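Local structure of putative methyltransferase (Porphyromonas gingivalis, 3LL7) at residues Ser65-Pro70 with Arg132-Leu137. The protein is a putative methyltransferase that probably transfers a methyl group to a substrate not yet identified. Residues are numbered along the deposited sequence; the frame is centred on the assembly and turned at random. Where two conformers were deposited one is given.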
loop_
_atom_site.group_PDB
_atom_site.type_symbol
_atom_site.label_atom_id
_atom_site.label_comp_id
_atom_site.label_asym_id
_atom_site.label_seq_id
_atom_site.Cartn_x
_atom_site.Cartn_y
_atom_site.Cartn_z
ATOM N N SER A 65 -11.685 -9.515 21.707
ATOM C CA SER A 65 -13.004 -10.022 22.050
ATOM C C SER A 65 -14.091 -8.997 21.756
ATOM O O SER A 65 -13.977 -7.807 22.087
ATOM C CB SER A 65 -13.069 -10.445 23.529
ATOM O OG SER A 65 -13.530 -9.383 24.354
ATOM N N SER A 66 -15.152 -9.468 21.124
ATOM C CA SER A 66 -16.292 -8.618 20.907
ATOM C C SER A 66 -16.220 -7.851 19.600
ATOM O O SER A 66 -17.172 -7.147 19.276
ATOM C CB SER A 66 -16.457 -7.628 22.066
ATOM O OG SER A 66 -17.702 -7.815 22.720
ATOM N N LEU A 67 -15.111 -7.959 18.867
ATOM C CA LEU A 67 -15.034 -7.301 17.544
ATOM C C LEU A 67 -15.984 -8.006 16.612
ATOM O O LEU A 67 -16.063 -9.250 16.618
ATOM C CB LEU A 67 -13.623 -7.291 16.915
ATOM C CG LEU A 67 -12.575 -6.317 17.452
ATOM C CD1 LEU A 67 -11.377 -6.355 16.549
ATOM C CD2 LEU A 67 -13.077 -4.867 17.605
ATOM N N TYR A 68 -16.724 -7.205 15.844
ATOM C CA TYR A 68 -17.705 -7.708 14.919
ATOM C C TYR A 68 -17.365 -7.205 13.511
ATOM O O TYR A 68 -17.284 -5.997 13.297
ATOM C CB TYR A 68 -19.098 -7.226 15.313
ATOM C CG TYR A 68 -20.175 -7.765 14.419
ATOM C CD1 TYR A 68 -20.596 -9.091 14.525
ATOM C CD2 TYR A 68 -20.767 -6.961 13.455
ATOM C CE1 TYR A 68 -21.585 -9.602 13.691
ATOM C CE2 TYR A 68 -21.779 -7.465 12.607
ATOM C CZ TYR A 68 -22.165 -8.795 12.723
ATOM O OH TYR A 68 -23.144 -9.331 11.914
ATOM N N ILE A 69 -17.199 -8.132 12.569
ATOM C CA ILE A 69 -16.883 -7.780 11.166
ATOM C C ILE A 69 -18.144 -7.616 10.333
ATOM O O ILE A 69 -18.892 -8.572 10.167
ATOM C CB ILE A 69 -15.955 -8.830 10.530
ATOM C CG1 ILE A 69 -14.717 -9.012 11.408
ATOM C CG2 ILE A 69 -15.575 -8.446 9.081
ATOM C CD1 ILE A 69 -13.928 -7.718 11.673
ATOM N N PRO A 70 -18.381 -6.394 9.793
ATOM C CA PRO A 70 -19.706 -6.150 9.218
ATOM C C PRO A 70 -19.968 -7.024 8.000
ATOM O O PRO A 70 -21.093 -7.473 7.816
ATOM C CB PRO A 70 -19.688 -4.661 8.853
ATOM C CG PRO A 70 -18.241 -4.283 8.756
ATOM C CD PRO A 70 -17.494 -5.222 9.696
ATOM N N ARG A 132 -19.299 1.617 14.903
ATOM C CA ARG A 132 -19.814 2.198 16.109
ATOM C C ARG A 132 -19.560 1.242 17.295
ATOM O O ARG A 132 -19.292 1.688 18.406
ATOM C CB ARG A 132 -21.315 2.539 15.908
ATOM C CG ARG A 132 -21.883 3.552 16.858
ATOM C CD ARG A 132 -23.269 4.039 16.426
ATOM N NE ARG A 132 -23.158 5.033 15.363
ATOM C CZ ARG A 132 -23.603 4.831 14.124
ATOM N NH1 ARG A 132 -24.237 3.694 13.808
ATOM N NH2 ARG A 132 -23.434 5.769 13.211
ATOM N N HIS A 133 -19.620 -0.067 17.050
ATOM C CA HIS A 133 -19.281 -1.083 18.065
ATOM C C HIS A 133 -17.754 -1.298 18.249
ATOM O O HIS A 133 -17.254 -1.348 19.384
ATOM C CB HIS A 133 -19.950 -2.413 17.681
ATOM C CG HIS A 133 -19.583 -3.561 18.571
ATOM N ND1 HIS A 133 -20.263 -3.851 19.736
ATOM C CD2 HIS A 133 -18.619 -4.503 18.454
ATOM C CE1 HIS A 133 -19.725 -4.921 20.302
ATOM N NE2 HIS A 133 -18.725 -5.329 19.545
ATOM N N ASN A 134 -17.046 -1.455 17.138
ATOM C CA ASN A 134 -15.630 -1.840 17.130
ATOM C C ASN A 134 -14.705 -0.724 17.565
ATOM O O ASN A 134 -13.750 -0.955 18.340
ATOM C CB ASN A 134 -15.190 -2.315 15.745
ATOM C CG ASN A 134 -15.825 -3.641 15.350
ATOM O OD1 ASN A 134 -16.184 -4.456 16.205
ATOM N ND2 ASN A 134 -15.931 -3.871 14.064
ATOM N N ILE A 135 -14.959 0.484 17.053
ATOM C CA ILE A 135 -14.026 1.605 17.285
ATOM C C ILE A 135 -13.713 1.824 18.784
ATOM O O ILE A 135 -12.527 1.869 19.155
ATOM C CB ILE A 135 -14.428 2.906 16.494
ATOM C CG1 ILE A 135 -14.080 2.752 15.011
ATOM C CG2 ILE A 135 -13.765 4.156 17.099
ATOM C CD1 ILE A 135 -14.728 3.841 14.070
ATOM N N PRO A 136 -14.743 1.904 19.660
ATOM C CA PRO A 136 -14.429 2.072 21.090
ATOM C C PRO A 136 -13.647 0.914 21.735
ATOM O O PRO A 136 -12.992 1.125 22.752
ATOM C CB PRO A 136 -15.807 2.216 21.751
ATOM C CG PRO A 136 -16.701 2.661 20.674
ATOM C CD PRO A 136 -16.195 1.983 19.424
ATOM N N LEU A 137 -13.707 -0.286 21.161
ATOM C CA LEU A 137 -12.921 -1.415 21.678
ATOM C C LEU A 137 -11.453 -1.360 21.235
ATOM O O LEU A 137 -10.596 -2.104 21.741
ATOM C CB LEU A 137 -13.554 -2.734 21.242
ATOM C CG LEU A 137 -15.037 -2.855 21.619
ATOM C CD1 LEU A 137 -15.663 -4.030 20.935
ATOM C CD2 LEU A 137 -15.192 -2.949 23.138
#
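Asn134 reaches from its helix to the backbone of Tyr68 and is bound there at both ends of its amide. Its CB lies 3.8 Å from CD2 of Leu67. CG stands anti to the carbonyl carbon (chi1 -69°), which carries the amide across to the loop. OD1 takes the N-H of Tyr68 on a lone pair in the carbonyl plane, with OD1 2.8 Å from that N and an almost straight bond (173°). It also touches Leu67 CA. ND2 donates an N-H to Tyr68 O over 2.6 Å, close to its own amide plane but tilted 33° from that carbonyl plane. The two bonds fix the rotation of the amide and satisfy both polar backbone atoms of Tyr68.

NE2 of His133, at its ring edge, donates to Ser66 O; the 2.4 Å between NE2 and O is too short, so the length of this hydrogen bond is doubtful. Its ND1 is hydrogen-bonded to Glu8 of helix 8-20.

The contact joins the loop before helix 72-77 to helix 125-138, the helix of a beta-alpha-beta crossover between parallel strands 117-122 and 144-149, consistent with a Rossmann-like methyltransferase fold. Helix 8-20 touches Ser66, Tyr68 and His133; helix 38-57 touches Tyr68 and Ile69.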